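Local coordinates for protein hyaluronidase (Thermobaculum terrenum, PDB 5DIY) that probably removes O-linked N-acetylglucosamine from proteins, as a glycoside hydrolase of family 84, at residues L235-Y240 against N257-P262; N223-D228 against K266-T271; S394-G399 against R450-I455; D387-T392 against Q446-S451. All coordinates share one frame; numbering follows the deposited sequence.

Contact 1: L235-Y240 against N257-P262; sequences LHIGPY and NPMALP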
loop_
_atom_site.group_PDB
_atom_site.type_symbol
_atom_site.label_atom_id
_atom_site.label_comp_id
_atom_site.label_asym_id
_atom_site.label_seq_id
_atom_site.Cartn_x
_atom_site.Cartn_y
_atom_site.Cartn_z
ATOM N N LEU C 235 -3.646 5.397 -4.802
ATOM C CA LEU C 235 -2.363 5.257 -5.478
ATOM C C LEU C 235 -1.241 5.546 -4.478
ATOM O O LEU C 235 -0.928 6.710 -4.195
ATOM C CB LEU C 235 -2.255 6.177 -6.692
ATOM C CG LEU C 235 -0.961 6.075 -7.502
ATOM C CD1 LEU C 235 -0.795 4.683 -8.097
ATOM C CD2 LEU C 235 -0.924 7.144 -8.586
ATOM N N HIS C 236 -0.628 4.480 -3.970
ATOM C CA HIS C 236 0.443 4.597 -2.977
ATOM C C HIS C 236 1.787 4.811 -3.655
ATOM O O HIS C 236 2.622 3.896 -3.717
ATOM C CB HIS C 236 0.497 3.359 -2.082
ATOM C CG HIS C 236 -0.707 3.184 -1.213
ATOM N ND1 HIS C 236 -1.026 1.982 -0.622
ATOM C CD2 HIS C 236 -1.672 4.055 -0.836
ATOM C CE1 HIS C 236 -2.126 2.123 0.094
ATOM N NE2 HIS C 236 -2.542 3.371 -0.022
ATOM N N ILE C 237 2.001 6.027 -4.151
ATOM C CA ILE C 237 3.272 6.383 -4.793
ATOM C C ILE C 237 4.175 7.275 -3.938
ATOM O O ILE C 237 5.275 7.604 -4.372
ATOM C CB ILE C 237 3.076 6.994 -6.203
ATOM C CG1 ILE C 237 2.084 8.166 -6.184
ATOM C CG2 ILE C 237 2.647 5.900 -7.173
ATOM C CD1 ILE C 237 2.189 9.077 -7.391
ATOM N N GLY C 238 3.738 7.638 -2.730
ATOM C CA GLY C 238 4.518 8.507 -1.853
ATOM C C GLY C 238 5.763 7.829 -1.302
ATOM O O GLY C 238 5.864 6.600 -1.339
ATOM N N PRO C 239 6.712 8.619 -0.765
ATOM C CA PRO C 239 7.952 8.019 -0.285
ATOM C C PRO C 239 7.758 7.137 0.939
ATOM O O PRO C 239 6.851 7.367 1.741
ATOM C CB PRO C 239 8.809 9.240 0.071
ATOM C CG PRO C 239 7.809 10.253 0.508
ATOM C CD PRO C 239 6.633 10.048 -0.414
ATOM N N TYR C 240 8.607 6.123 1.056
ATOM C CA TYR C 240 8.793 5.383 2.303
ATOM C C TYR C 240 9.054 6.391 3.426
ATOM O O TYR C 240 9.822 7.341 3.240
ATOM C CB TYR C 240 9.980 4.428 2.160
ATOM C CG TYR C 240 10.060 3.339 3.199
ATOM C CD1 TYR C 240 9.082 2.353 3.279
ATOM C CD2 TYR C 240 11.136 3.268 4.086
ATOM C CE1 TYR C 240 9.161 1.336 4.225
ATOM C CE2 TYR C 240 11.220 2.257 5.034
ATOM C CZ TYR C 240 10.235 1.300 5.098
ATOM O OH TYR C 240 10.346 0.310 6.029
ATOM N N ASN C 257 5.976 -5.156 1.110
ATOM C CA ASN C 257 4.882 -5.691 0.299
ATOM C C ASN C 257 4.388 -4.601 -0.676
ATOM O O ASN C 257 3.799 -3.604 -0.239
ATOM C CB ASN C 257 3.731 -6.198 1.186
ATOM C CG ASN C 257 2.778 -7.133 0.449
ATOM O OD1 ASN C 257 3.041 -7.557 -0.675
ATOM N ND2 ASN C 257 1.667 -7.460 1.079
ATOM N N PRO C 258 4.630 -4.778 -1.993
ATOM C CA PRO C 258 4.307 -3.729 -2.960
ATOM C C PRO C 258 2.885 -3.794 -3.507
ATOM O O PRO C 258 2.090 -4.640 -3.101
ATOM C CB PRO C 258 5.325 -3.986 -4.074
ATOM C CG PRO C 258 5.519 -5.464 -4.046
ATOM C CD PRO C 258 5.209 -5.953 -2.667
ATOM N N MET C 259 2.570 -2.890 -4.427
ATOM C CA MET C 259 1.272 -2.900 -5.098
ATOM C C MET C 259 1.245 -3.979 -6.172
ATOM O O MET C 259 2.291 -4.359 -6.716
ATOM C CB MET C 259 0.982 -1.536 -5.738
ATOM C CG MET C 259 0.944 -0.378 -4.751
ATOM S SD MET C 259 0.465 1.181 -5.517
ATOM C CE MET C 259 2.027 1.685 -6.218
ATOM N N ALA C 260 0.044 -4.444 -6.497
ATOM C CA ALA C 260 -0.161 -5.284 -7.690
ATOM C C ALA C 260 0.189 -4.548 -9.009
ATOM O O ALA C 260 0.249 -5.178 -10.061
ATOM C CB ALA C 260 -1.587 -5.804 -7.731
ATOM N N LEU C 261 0.364 -3.223 -8.941
ATOM C CA LEU C 261 0.985 -2.408 -9.992
ATOM C C LEU C 261 2.510 -2.349 -9.802
ATOM O O LEU C 261 2.997 -1.553 -8.989
ATOM C CB LEU C 261 0.414 -0.979 -9.939
ATOM C CG LEU C 261 -1.102 -0.819 -10.002
ATOM C CD1 LEU C 261 -1.469 0.648 -9.866
ATOM C CD2 LEU C 261 -1.648 -1.402 -11.292
ATOM N N PRO C 262 3.276 -3.194 -10.530
ATOM C CA PRO C 262 4.721 -3.265 -10.265
ATOM C C PRO C 262 5.528 -2.049 -10.693
ATOM O O PRO C 262 6.445 -1.646 -9.985
ATOM C CB PRO C 262 5.175 -4.488 -11.083
ATOM C CG PRO C 262 4.127 -4.681 -12.119
ATOM C CD PRO C 262 2.847 -4.240 -11.480
#
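M259 carries this contact, lying against the backbone and CB of H236. Its CG sits beside the backbone N (chi1 -60°) and the chain then bends at the sulfur (chi3 -82°), which turns CE toward the H236 carbonyl: CE lies 3.4 Å from H236 O, while SD is 4.1 Å from H236 CB and 3.8 Å from H236 N. The other apolar touches are looser. CE of M259 approaches CG2 of I237 at 4.4 Å, and CD1 of L235 meets CD1 of L261 at 4.5 Å, methyl to methyl. Both segments are loops of the eight-stranded TIM barrel of this family: 235-240 lies between strands 218-222 and 251-256; the loop 257-262 leads from strand 251-256 into helix 262-277. N257, where the second segment begins, is an N-acetyl-D-glucosamine-binding residue. The polar ties run within or beyond the pair. H236 is the centre of an inverse gamma turn, closed by a weak bond of 3.0 Å from I237 N to L235 O, and its imidazole is held at both nitrogens, ND1 by P225 O and NE2 by E234. The M259 backbone is fixed by S265 OG at its N and by W18 NE1 at its O. An alanine in place of M259 would remove CG, SD and CE and would probably open a gap beside the turn, leaving the H236 backbone without the methyl and sulfur that cover it.

Contact 2: N223-D228 against K266-T271; sequences NYPVND and KLPLYT. With NAG (2-acetamido-2-deoxy-beta-D-glucopyranose), chain E.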
loop_
_atom_site.group_PDB
_atom_site.type_symbol
_atom_site.label_atom_id
_atom_site.label_comp_id
_atom_site.label_asym_id
_atom_site.label_seq_id
_atom_site.Cartn_x
_atom_site.Cartn_y
_atom_site.Cartn_z
ATOM N N ASN C 223 3.986 -3.365 5.142
ATOM C CA ASN C 223 2.871 -3.296 4.200
ATOM C C ASN C 223 2.726 -1.903 3.606
ATOM O O ASN C 223 1.745 -1.196 3.852
ATOM C CB ASN C 223 1.559 -3.733 4.872
ATOM C CG ASN C 223 1.461 -5.232 5.060
ATOM O OD1 ASN C 223 1.276 -5.716 6.171
ATOM N ND2 ASN C 223 1.532 -5.969 3.975
ATOM N N TYR C 224 3.735 -1.524 2.831
ATOM C CA TYR C 224 3.722 -0.331 2.004
ATOM C C TYR C 224 4.702 -0.627 0.855
ATOM O O TYR C 224 5.801 -1.122 1.134
ATOM C CB TYR C 224 4.161 0.916 2.798
ATOM C CG TYR C 224 4.013 2.165 1.964
ATOM C CD1 TYR C 224 2.774 2.817 1.859
ATOM C CD2 TYR C 224 5.080 2.658 1.219
ATOM C CE1 TYR C 224 2.620 3.940 1.053
ATOM C CE2 TYR C 224 4.937 3.785 0.427
ATOM C CZ TYR C 224 3.705 4.417 0.340
ATOM O OH TYR C 224 3.580 5.519 -0.465
ATOM N N PRO C 225 4.354 -0.346 -0.411
ATOM C CA PRO C 225 3.173 0.421 -0.837
ATOM C C PRO C 225 1.850 -0.338 -1.075
ATOM O O PRO C 225 0.928 0.273 -1.586
ATOM C CB PRO C 225 3.652 1.050 -2.159
ATOM C CG PRO C 225 4.645 0.079 -2.678
ATOM C CD PRO C 225 5.389 -0.367 -1.457
ATOM N N VAL C 226 1.738 -1.618 -0.708
ATOM C CA VAL C 226 0.503 -2.401 -0.973
ATOM C C VAL C 226 -0.788 -1.604 -0.932
ATOM O O VAL C 226 -1.056 -0.928 0.054
ATOM C CB VAL C 226 0.196 -3.557 0.025
ATOM C CG1 VAL C 226 0.472 -4.898 -0.587
ATOM C CG2 VAL C 226 0.847 -3.376 1.392
ATOM N N ASN C 227 -1.598 -1.749 -1.975
ATOM C CA ASN C 227 -2.932 -1.164 -2.022
ATOM C C ASN C 227 -3.978 -2.212 -2.422
ATOM O O ASN C 227 -4.756 -2.003 -3.337
ATOM C CB ASN C 227 -2.945 0.072 -2.941
ATOM C CG ASN C 227 -2.725 -0.256 -4.418
ATOM O OD1 ASN C 227 -2.148 -1.291 -4.780
ATOM N ND2 ASN C 227 -3.179 0.647 -5.287
ATOM N N ASP C 228 -3.982 -3.350 -1.728
ATOM C CA ASP C 228 -4.958 -4.411 -2.019
ATOM C C ASP C 228 -6.218 -4.237 -1.185
ATOM O O ASP C 228 -6.253 -3.417 -0.256
ATOM C CB ASP C 228 -4.354 -5.822 -1.865
ATOM C CG ASP C 228 -3.875 -6.146 -0.442
ATOM O OD1 ASP C 228 -4.220 -5.441 0.524
ATOM O OD2 ASP C 228 -3.142 -7.153 -0.310
ATOM N N LYS C 266 7.720 0.964 -8.225
ATOM C CA LYS C 266 9.137 1.320 -8.301
ATOM C C LYS C 266 9.464 2.688 -7.718
ATOM O O LYS C 266 10.582 2.892 -7.244
ATOM C CB LYS C 266 9.654 1.224 -9.736
ATOM C CG LYS C 266 9.686 -0.196 -10.279
ATOM C CD LYS C 266 10.166 -0.204 -11.716
ATOM C CE LYS C 266 10.153 -1.600 -12.315
ATOM N NZ LYS C 266 10.765 -1.567 -13.677
ATOM N N LEU C 267 8.498 3.610 -7.753
ATOM C CA LEU C 267 8.684 4.951 -7.200
ATOM C C LEU C 267 8.896 4.902 -5.667
ATOM O O LEU C 267 9.945 5.333 -5.191
ATOM C CB LEU C 267 7.536 5.893 -7.628
ATOM C CG LEU C 267 7.871 7.350 -7.936
ATOM C CD1 LEU C 267 6.578 8.105 -8.225
ATOM C CD2 LEU C 267 8.633 8.000 -6.794
ATOM N N PRO C 268 7.930 4.356 -4.896
ATOM C CA PRO C 268 8.171 4.208 -3.450
ATOM C C PRO C 268 9.234 3.177 -3.082
ATOM O O PRO C 268 9.950 3.377 -2.096
ATOM C CB PRO C 268 6.798 3.790 -2.898
ATOM C CG PRO C 268 6.065 3.240 -4.062
ATOM C CD PRO C 268 6.532 4.035 -5.235
ATOM N N LEU C 269 9.351 2.097 -3.858
ATOM C CA LEU C 269 10.409 1.096 -3.623
ATOM C C LEU C 269 11.820 1.669 -3.785
ATOM O O LEU C 269 12.731 1.287 -3.037
ATOM C CB LEU C 269 10.222 -0.150 -4.500
ATOM C CG LEU C 269 9.018 -1.045 -4.164
ATOM C CD1 LEU C 269 8.909 -2.154 -5.200
ATOM C CD2 LEU C 269 9.098 -1.618 -2.754
ATOM N N TYR C 270 11.997 2.583 -4.740
ATOM C CA TYR C 270 13.254 3.327 -4.872
ATOM C C TYR C 270 13.604 4.032 -3.561
ATOM O O TYR C 270 14.734 3.946 -3.092
ATOM C CB TYR C 270 13.179 4.346 -6.020
ATOM C CG TYR C 270 14.485 5.052 -6.326
ATOM C CD1 TYR C 270 14.926 6.122 -5.547
ATOM C CD2 TYR C 270 15.283 4.655 -7.403
ATOM C CE1 TYR C 270 16.119 6.767 -5.819
ATOM C CE2 TYR C 270 16.480 5.303 -7.687
ATOM C CZ TYR C 270 16.892 6.359 -6.892
ATOM O OH TYR C 270 18.075 7.018 -7.153
ATOM N N THR C 271 12.625 4.718 -2.974
ATOM C CA THR C 271 12.843 5.473 -1.736
ATOM C C THR C 271 13.089 4.543 -0.548
ATOM O O THR C 271 13.932 4.824 0.311
ATOM C CB THR C 271 11.686 6.456 -1.430
ATOM O OG1 THR C 271 10.470 5.744 -1.132
ATOM C CG2 THR C 271 11.465 7.409 -2.602
HETATM C C1 NAG E . -2.507 -8.721 5.478
HETATM C C2 NAG E . -1.695 -9.802 4.738
HETATM C C3 NAG E . -1.086 -9.334 3.413
HETATM C C4 NAG E . -1.887 -8.178 2.837
HETATM C C5 NAG E . -1.813 -7.011 3.808
HETATM C C6 NAG E . -2.602 -5.781 3.330
HETATM C C7 NAG E . 0.309 -9.734 6.187
HETATM C C8 NAG E . 1.232 -10.574 7.025
HETATM N N2 NAG E . -0.688 -10.402 5.606
HETATM O O3 NAG E . -1.063 -10.435 2.498
HETATM O O4 NAG E . -1.326 -7.760 1.593
HETATM O O5 NAG E . -2.197 -7.364 5.141
HETATM O O6 NAG E . -3.960 -6.103 3.020
HETATM O O7 NAG E . 0.470 -8.526 6.066
#
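The N-acetylglucosamine site of a TIM-barrel glycosidase has one of its loops here: 223-228 follows strand 218-222, binds the sugar with N223 and D228, and backs onto helix 262-277 with Y224 and P225. The apolar packing is led by two proline side chains that cross at about a right angle, P225 CG lying 3.7 Å from P268 CG. P225, which follows a cis peptide bond, sets its CB 3.9 Å above the centre of the Y224 ring, making a compact pair that meets the helix. CE2 of Y224 touches CB of P268 at 3.8 Å, and CD2 of L269 reaches P225 CD at 4.1 Å. The Y224 hydroxyl is hydrogen-bonded to G238 O. On the sugar side, the amide carbon CG of N223 is 3.6 Å from O7 of the NAG acetamido group. An alanine at N223 would take the amide away from O7, and is likely to hold the acetamido end of the sugar less firmly and deprive N257 of a packing neighbour. D228, its CG between backbone N and carbonyl carbon (chi1 62°), grips the other end with both oxygens: NAG O6 donates to OD1 at 2.6 Å and NAG O4 to OD2 at 2.7 Å.

Contact 3: S394-G399 against R450-I455; sequences SNLFTG and RSTVSI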
loop_
_atom_site.group_PDB
_atom_site.type_symbol
_atom_site.label_atom_id
_atom_site.label_comp_id
_atom_site.label_asym_id
_atom_site.label_seq_id
_atom_site.Cartn_x
_atom_site.Cartn_y
_atom_site.Cartn_z
ATOM N N SER C 394 -17.559 33.284 -9.853
ATOM C CA SER C 394 -17.331 34.548 -10.576
ATOM C C SER C 394 -18.642 35.275 -10.895
ATOM O O SER C 394 -18.768 36.479 -10.696
ATOM C CB SER C 394 -16.569 34.300 -11.884
ATOM O OG SER C 394 -15.374 33.569 -11.664
ATOM N N ASN C 395 -19.619 34.521 -11.384
ATOM C CA ASN C 395 -20.928 35.077 -11.719
ATOM C C ASN C 395 -21.809 35.390 -10.522
ATOM O O ASN C 395 -22.651 36.283 -10.595
ATOM C CB ASN C 395 -21.632 34.168 -12.712
ATOM C CG ASN C 395 -20.957 34.198 -14.058
ATOM O OD1 ASN C 395 -20.952 35.227 -14.705
ATOM N ND2 ASN C 395 -20.346 33.102 -14.462
ATOM N N LEU C 396 -21.604 34.668 -9.425
ATOM C CA LEU C 396 -22.219 35.015 -8.153
ATOM C C LEU C 396 -21.772 36.411 -7.692
ATOM O O LEU C 396 -22.613 37.224 -7.295
ATOM C CB LEU C 396 -21.873 33.960 -7.095
ATOM C CG LEU C 396 -22.442 34.126 -5.691
ATOM C CD1 LEU C 396 -23.962 34.064 -5.714
ATOM C CD2 LEU C 396 -21.862 33.063 -4.769
ATOM N N PHE C 397 -20.465 36.686 -7.760
ATOM C CA PHE C 397 -19.909 37.952 -7.251
ATOM C C PHE C 397 -20.132 39.158 -8.168
ATOM O O PHE C 397 -20.123 40.293 -7.685
ATOM C CB PHE C 397 -18.413 37.820 -6.910
ATOM C CG PHE C 397 -18.106 36.755 -5.878
ATOM C CD1 PHE C 397 -18.869 36.633 -4.710
ATOM C CD2 PHE C 397 -17.039 35.879 -6.061
ATOM C CE1 PHE C 397 -18.577 35.650 -3.767
ATOM C CE2 PHE C 397 -16.750 34.901 -5.122
ATOM C CZ PHE C 397 -17.517 34.784 -3.974
ATOM N N THR C 398 -20.324 38.931 -9.469
ATOM C CA THR C 398 -20.665 40.015 -10.399
ATOM C C THR C 398 -22.047 40.575 -10.061
ATOM O O THR C 398 -22.188 41.775 -9.793
ATOM C CB THR C 398 -20.635 39.538 -11.870
ATOM O OG1 THR C 398 -19.349 38.975 -12.166
ATOM C CG2 THR C 398 -20.918 40.696 -12.836
ATOM N N GLY C 399 -23.051 39.695 -10.062
ATOM C CA GLY C 399 -24.423 40.049 -9.690
ATOM C C GLY C 399 -24.658 39.929 -8.195
ATOM O O GLY C 399 -23.896 40.459 -7.386
ATOM N N ARG C 450 -24.208 24.392 -1.847
ATOM C CA ARG C 450 -24.845 24.970 -0.649
ATOM C C ARG C 450 -24.753 26.495 -0.621
ATOM O O ARG C 450 -25.699 27.173 -0.208
ATOM C CB ARG C 450 -24.219 24.424 0.642
ATOM C CG ARG C 450 -24.432 22.940 0.884
ATOM C CD ARG C 450 -24.165 22.581 2.337
ATOM N NE ARG C 450 -23.983 21.144 2.533
ATOM C CZ ARG C 450 -22.825 20.475 2.481
ATOM N NH1 ARG C 450 -21.668 21.087 2.238
ATOM N NH2 ARG C 450 -22.828 19.159 2.669
ATOM N N SER C 451 -23.612 27.028 -1.055
ATOM C CA SER C 451 -23.358 28.476 -1.034
ATOM C C SER C 451 -24.178 29.283 -2.046
ATOM O O SER C 451 -24.244 30.509 -1.936
ATOM C CB SER C 451 -21.866 28.764 -1.246
ATOM O OG SER C 451 -21.128 28.406 -0.094
ATOM N N THR C 452 -24.792 28.599 -3.017
ATOM C CA THR C 452 -25.530 29.233 -4.107
ATOM C C THR C 452 -27.028 28.869 -4.106
ATOM O O THR C 452 -27.706 29.000 -5.122
ATOM C CB THR C 452 -24.869 28.864 -5.454
ATOM O OG1 THR C 452 -24.811 27.440 -5.596
ATOM C CG2 THR C 452 -23.448 29.423 -5.520
ATOM N N VAL C 453 -27.545 28.420 -2.962
ATOM C CA VAL C 453 -28.983 28.170 -2.807
ATOM C C VAL C 453 -29.851 29.424 -3.012
ATOM O O VAL C 453 -30.926 29.340 -3.615
ATOM C CB VAL C 453 -29.320 27.507 -1.439
ATOM C CG1 VAL C 453 -28.921 28.386 -0.250
ATOM C CG2 VAL C 453 -30.803 27.142 -1.356
ATOM N N SER C 454 -29.384 30.577 -2.533
ATOM C CA SER C 454 -30.218 31.786 -2.529
ATOM C C SER C 454 -30.411 32.443 -3.907
ATOM O O SER C 454 -31.319 33.265 -4.056
ATOM C CB SER C 454 -29.711 32.808 -1.495
ATOM O OG SER C 454 -28.512 33.427 -1.913
ATOM N N ILE C 455 -29.584 32.098 -4.898
ATOM C CA ILE C 455 -29.817 32.571 -6.273
ATOM C C ILE C 455 -30.976 31.834 -6.964
ATOM O O ILE C 455 -31.634 32.411 -7.830
ATOM C CB ILE C 455 -28.546 32.577 -7.169
ATOM C CG1 ILE C 455 -27.960 31.180 -7.380
ATOM C CG2 ILE C 455 -27.491 33.515 -6.589
ATOM C CD1 ILE C 455 -27.005 31.102 -8.550
#
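The hydroxyl OG1 of T452 is gripped from two sources, R419 NE and V448 O, at the joint between helices 440-451 and 453-459. OG1 sits between the backbone N and the carbonyl carbon (chi1 56°), which leaves the methyl CG2 beside the backbone N, and CG2 meets CD2 of L396 at 4.0 Å. L396 is the one residue of 394-399 that makes the contact. Its CG is anti to the backbone N (chi1 -179°), which extends the side chain across to the other segment, where its two methyls divide the work: CD2 goes to T452, and CD1 lies 3.7 Å from CG2 of I455. Both pairs cross obliquely. With one methyl at T452 and the other at I455, the leucine fork spans the joint. On the L396 helix, S394 O accepts from T398 OG1 at 3.0 Å and from T398 N at 3.2 Å, the two donors approaching from opposite faces of the carbonyl plane. This is plain packing of the C-terminal helical region, far from the sugar site. I455 also packs on L412, A415 and R419 of helix 412-428, while S394 and F397 turn to L344 of helix 340-362.

Contact 4: D387-T392 against Q446-S451; sequences DQAMIT and QQVLRS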
loop_
_atom_site.group_PDB
_atom_site.type_symbol
_atom_site.label_atom_id
_atom_site.label_comp_id
_atom_site.label_asym_id
_atom_site.label_seq_id
_atom_site.Cartn_x
_atom_site.Cartn_y
_atom_site.Cartn_z
ATOM N N ASP C 387 -13.178 23.971 -12.453
ATOM C CA ASP C 387 -13.332 24.988 -13.488
ATOM C C ASP C 387 -14.768 25.534 -13.545
ATOM O O ASP C 387 -14.980 26.741 -13.652
ATOM C CB ASP C 387 -12.924 24.404 -14.854
ATOM C CG ASP C 387 -12.399 25.450 -15.820
ATOM O OD1 ASP C 387 -12.235 26.634 -15.447
ATOM O OD2 ASP C 387 -12.140 25.075 -16.985
ATOM N N GLN C 388 -15.748 24.640 -13.446
ATOM C CA GLN C 388 -17.152 25.043 -13.357
ATOM C C GLN C 388 -17.508 25.737 -12.033
ATOM O O GLN C 388 -18.361 26.623 -12.020
ATOM C CB GLN C 388 -18.074 23.850 -13.625
ATOM C CG GLN C 388 -17.941 23.303 -15.046
ATOM C CD GLN C 388 -18.354 24.306 -16.102
ATOM O OE1 GLN C 388 -19.339 25.020 -15.932
ATOM N NE2 GLN C 388 -17.594 24.378 -17.189
ATOM N N ALA C 389 -16.862 25.351 -10.933
ATOM C CA ALA C 389 -17.006 26.088 -9.662
ATOM C C ALA C 389 -16.497 27.526 -9.779
ATOM O O ALA C 389 -17.104 28.447 -9.234
ATOM C CB ALA C 389 -16.290 25.369 -8.527
ATOM N N MET C 390 -15.381 27.698 -10.487
ATOM C CA MET C 390 -14.818 29.016 -10.808
ATOM C C MET C 390 -15.832 29.910 -11.516
ATOM O O MET C 390 -16.025 31.071 -11.140
ATOM C CB MET C 390 -13.572 28.842 -11.686
ATOM C CG MET C 390 -12.898 30.119 -12.169
ATOM S SD MET C 390 -12.008 30.905 -10.829
ATOM C CE MET C 390 -11.638 32.488 -11.579
ATOM N N ILE C 391 -16.481 29.355 -12.533
ATOM C CA ILE C 391 -17.473 30.088 -13.309
ATOM C C ILE C 391 -18.653 30.476 -12.426
ATOM O O ILE C 391 -19.137 31.609 -12.492
ATOM C CB ILE C 391 -17.962 29.273 -14.528
ATOM C CG1 ILE C 391 -16.817 29.072 -15.528
ATOM C CG2 ILE C 391 -19.130 29.972 -15.222
ATOM C CD1 ILE C 391 -16.995 27.850 -16.400
ATOM N N THR C 392 -19.101 29.537 -11.597
ATOM C CA THR C 392 -20.242 29.769 -10.720
ATOM C C THR C 392 -19.962 30.906 -9.734
ATOM O O THR C 392 -20.751 31.848 -9.649
ATOM C CB THR C 392 -20.648 28.476 -9.979
ATOM O OG1 THR C 392 -20.934 27.458 -10.940
ATOM C CG2 THR C 392 -21.878 28.700 -9.100
ATOM N N GLN C 446 -19.490 20.467 -3.236
ATOM C CA GLN C 446 -20.767 20.386 -2.531
ATOM C C GLN C 446 -21.089 21.705 -1.817
ATOM O O GLN C 446 -22.244 22.130 -1.780
ATOM C CB GLN C 446 -20.766 19.233 -1.523
ATOM C CG GLN C 446 -22.108 18.965 -0.833
ATOM C CD GLN C 446 -23.155 18.395 -1.782
ATOM O OE1 GLN C 446 -22.949 17.351 -2.389
ATOM N NE2 GLN C 446 -24.271 19.077 -1.913
ATOM N N GLN C 447 -20.065 22.339 -1.255
ATOM C CA GLN C 447 -20.227 23.616 -0.574
ATOM C C GLN C 447 -20.526 24.758 -1.559
ATOM O O GLN C 447 -21.256 25.689 -1.209
ATOM C CB GLN C 447 -18.999 23.921 0.309
ATOM C CG GLN C 447 -19.149 25.128 1.240
ATOM C CD GLN C 447 -20.422 25.118 2.075
ATOM O OE1 GLN C 447 -21.149 26.111 2.145
ATOM N NE2 GLN C 447 -20.701 24.000 2.702
ATOM N N VAL C 448 -20.000 24.681 -2.785
ATOM C CA VAL C 448 -20.433 25.599 -3.861
ATOM C C VAL C 448 -21.948 25.489 -4.055
ATOM O O VAL C 448 -22.644 26.501 -4.122
ATOM C CB VAL C 448 -19.726 25.337 -5.218
ATOM C CG1 VAL C 448 -20.239 26.295 -6.293
ATOM C CG2 VAL C 448 -18.208 25.449 -5.077
ATOM N N LEU C 449 -22.448 24.258 -4.148
ATOM C CA LEU C 449 -23.898 24.003 -4.238
ATOM C C LEU C 449 -24.673 24.623 -3.078
ATOM O O LEU C 449 -25.683 25.293 -3.303
ATOM C CB LEU C 449 -24.206 22.501 -4.314
ATOM C CG LEU C 449 -24.408 21.910 -5.702
ATOM C CD1 LEU C 449 -25.043 20.530 -5.589
ATOM N N ARG C 450 -24.208 24.392 -1.847
ATOM C CA ARG C 450 -24.845 24.970 -0.649
ATOM C C ARG C 450 -24.753 26.495 -0.621
ATOM O O ARG C 450 -25.699 27.173 -0.208
ATOM C CB ARG C 450 -24.219 24.424 0.642
ATOM C CG ARG C 450 -24.432 22.940 0.884
ATOM C CD ARG C 450 -24.165 22.581 2.337
ATOM N NE ARG C 450 -23.983 21.144 2.533
ATOM C CZ ARG C 450 -22.825 20.475 2.481
ATOM N NH1 ARG C 450 -21.668 21.087 2.238
ATOM N NH2 ARG C 450 -22.828 19.159 2.669
ATOM N N SER C 451 -23.612 27.028 -1.055
ATOM C CA SER C 451 -23.358 28.476 -1.034
ATOM C C SER C 451 -24.178 29.283 -2.046
ATOM O O SER C 451 -24.244 30.509 -1.936
ATOM C CB SER C 451 -21.866 28.764 -1.246
ATOM O OG SER C 451 -21.128 28.406 -0.094
#
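Two helices of the C-terminal helical region, 373-398 and 440-451, pack here with their chains running in roughly the same direction, and V448 is the residue that joins them. Its two methyls go to two residues one turn apart on the other helix: CG2 lies 3.9 Å from CB of A389, and CG1 lies 4.0 Å from CG2 of T392. The small side chain of A389 allows the closest backbone approach, 6.8 Å between CA of A389 and CA of V448. The two branches of T392 face different ways: with CG2 anti to the backbone N, the methyl faces the valine, whereas OG1, beside the N (chi1 -57°), turns back onto its own helix and donates to Q388 O at 2.9 Å. The same carbonyl accepts from T392 N, the two donors coming from opposite faces of its plane. V448 also packs on L422 of helix 412-428, and M390 on helix 340-362. The chemistry across the interface is methyl against methyl; the T392 hydroxyl is satisfied within its own helix, so the fit of the two helices rests on shape and burial rather than directed polar bonds.

Along the chain, contact 2 opens first at 223-228, and contact 1 opens at 235-240 and closes at 257-262, before contact 2 closes at 266-271. Contact 1 is therefore nested inside contact 2, and both loops enclose strand 251-256, the last of the barrel, tying the loop after strand 218-222 to the first part of helix 262-277 and the loop leading into it. Contacts 4 and 3 come after both; with each other they interleave, share R450 and S451, and meet where T392 CG2 lies 4.0 Å from T452 CG2. They tie helix 373-398 to helices 440-451 and 453-459. The two pairs stand far apart, with contact centres about 34 to 44 Å from each other.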